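Local coordinates for Tol-Pal system protein TolB (Acinetobacter baumannii, PDB 7MX5) that serves as the periplasmic member of the Tol-Pal system, which probably takes part in outer membrane invagination during cell division and in maintaining outer membrane integrity, at residues G27-P30 against I31-D35. Numbering follows the deposited sequence.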
loop_
_atom_site.group_PDB
_atom_site.type_symbol
_atom_site.label_atom_id
_atom_site.label_comp_id
_atom_site.label_asym_id
_atom_site.label_seq_id
_atom_site.Cartn_x
_atom_site.Cartn_y
_atom_site.Cartn_z
ATOM N N GLY A 27 11.164 -24.177 -1.025
ATOM C CA GLY A 27 11.477 -22.805 -0.685
ATOM C C GLY A 27 10.261 -21.987 -0.322
ATOM O O GLY A 27 10.330 -20.753 -0.331
ATOM N N LEU A 28 9.146 -22.644 0.002
ATOM C CA LEU A 28 7.876 -21.969 0.235
ATOM C C LEU A 28 7.758 -21.476 1.672
ATOM O O LEU A 28 7.442 -20.305 1.911
ATOM C CB LEU A 28 6.724 -22.919 -0.103
ATOM C CG LEU A 28 5.298 -22.395 -0.292
ATOM C CD1 LEU A 28 4.562 -22.257 1.036
ATOM C CD2 LEU A 28 5.310 -21.080 -1.035
ATOM N N TYR A 29 8.001 -22.361 2.638
ATOM C CA TYR A 29 7.752 -22.014 4.032
ATOM C C TYR A 29 8.628 -20.883 4.575
ATOM O O TYR A 29 8.137 -20.150 5.450
ATOM C CB TYR A 29 7.858 -23.280 4.904
ATOM C CG TYR A 29 9.239 -23.635 5.418
ATOM C CD1 TYR A 29 9.747 -23.058 6.578
ATOM C CD2 TYR A 29 10.021 -24.573 4.761
ATOM C CE1 TYR A 29 11.004 -23.389 7.049
ATOM C CE2 TYR A 29 11.277 -24.910 5.224
ATOM C CZ TYR A 29 11.763 -24.316 6.367
ATOM O OH TYR A 29 13.014 -24.654 6.831
ATOM N N PRO A 30 9.883 -20.681 4.145
ATOM C CA PRO A 30 10.597 -19.481 4.616
ATOM C C PRO A 30 9.917 -18.189 4.205
ATOM O O PRO A 30 9.951 -17.212 4.963
ATOM C CB PRO A 30 11.990 -19.613 3.983
ATOM C CG PRO A 30 12.124 -21.022 3.588
ATOM C CD PRO A 30 10.756 -21.552 3.337
ATOM N N ILE A 31 9.294 -18.157 3.025
ATOM C CA ILE A 31 8.533 -16.982 2.616
ATOM C C ILE A 31 7.329 -16.784 3.529
ATOM O O ILE A 31 7.010 -15.655 3.925
ATOM C CB ILE A 31 8.112 -17.110 1.141
ATOM C CG1 ILE A 31 9.339 -17.070 0.229
ATOM C CG2 ILE A 31 7.127 -16.013 0.764
ATOM C CD1 ILE A 31 9.042 -17.433 -1.211
ATOM N N VAL A 32 6.648 -17.876 3.885
ATOM C CA VAL A 32 5.503 -17.778 4.785
ATOM C C VAL A 32 5.948 -17.319 6.168
ATOM O O VAL A 32 5.319 -16.448 6.782
ATOM C CB VAL A 32 4.759 -19.124 4.848
ATOM C CG1 VAL A 32 3.638 -19.066 5.876
ATOM C CG2 VAL A 32 4.217 -19.494 3.477
ATOM N N GLU A 33 7.039 -17.896 6.680
ATOM C CA GLU A 33 7.565 -17.476 7.974
ATOM C C GLU A 33 7.993 -16.014 7.954
ATOM O O GLU A 33 7.856 -15.312 8.962
ATOM C CB GLU A 33 8.737 -18.374 8.373
ATOM C CG GLU A 33 9.405 -18.001 9.686
ATOM C CD GLU A 33 10.633 -18.842 9.967
ATOM O OE1 GLU A 33 10.896 -19.784 9.191
ATOM O OE2 GLU A 33 11.337 -18.562 10.960
ATOM N N THR A 34 8.502 -15.537 6.816
ATOM C CA THR A 34 8.883 -14.133 6.709
ATOM C C THR A 34 7.657 -13.231 6.646
ATOM O O THR A 34 7.644 -12.148 7.243
ATOM C CB THR A 34 9.768 -13.920 5.481
ATOM O OG1 THR A 34 10.843 -14.868 5.495
ATOM C CG2 THR A 34 10.338 -12.509 5.474
ATOM N N ASP A 35 6.617 -13.659 5.927
ATOM C CA ASP A 35 5.393 -12.868 5.850
ATOM C C ASP A 35 4.739 -12.738 7.219
ATOM O O ASP A 35 4.358 -11.639 7.638
ATOM C CB ASP A 35 4.421 -13.499 4.851
ATOM C CG ASP A 35 4.888 -13.370 3.416
ATOM O OD1 ASP A 35 5.682 -12.451 3.123
ATOM O OD2 ASP A 35 4.454 -14.189 2.578
#
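L28, at the start of helix 29-37, lays CD1 against V32 CG2 at 3.7 Å, the two branched ends meeting at an angle. Chi1 of -165° sets L28 CG opposite the backbone N and carries the side chain outward, across the helix direction; L28 touches I110 and V32 touches S118, both of helix 110-126. V32 N donates to L28 O at 3.2 Å, in the carbonyl plane, while I31 N adds a weak i to i-3 bond to the same oxygen; E33 N meets Y29 O at 2.8 Å with a nearly straight N-H angle of 169°. On another side, Y29 and E33 run alongside each other, ring and carboxylate planes 11° apart. Y29 CE1 and E33 OE1, 4.2 Å apart, make only a loose van der Waals approach, and OE1 is hydrogen-bonded to S46 OG. P30 CD lies over one face of the Y29 ring, offset toward the rim. P30 O takes two bonds from T34, OG1 at 2.6 Å and N at 2.9 Å, arriving from opposite faces of the carbonyl plane. The helix belongs to the beta-alpha-beta unit between strands 16-19 and 43-45 of the amino-terminal domain, and D25 accepts bonds from G27 N and, weakly, L28 N and Y29 N. The i to i-4 bonds to the carbonyls of L28, Y29 and P30 thus imply an alpha-helical first turn, with the buried branches of L28 and V32 packed against helix 110-126.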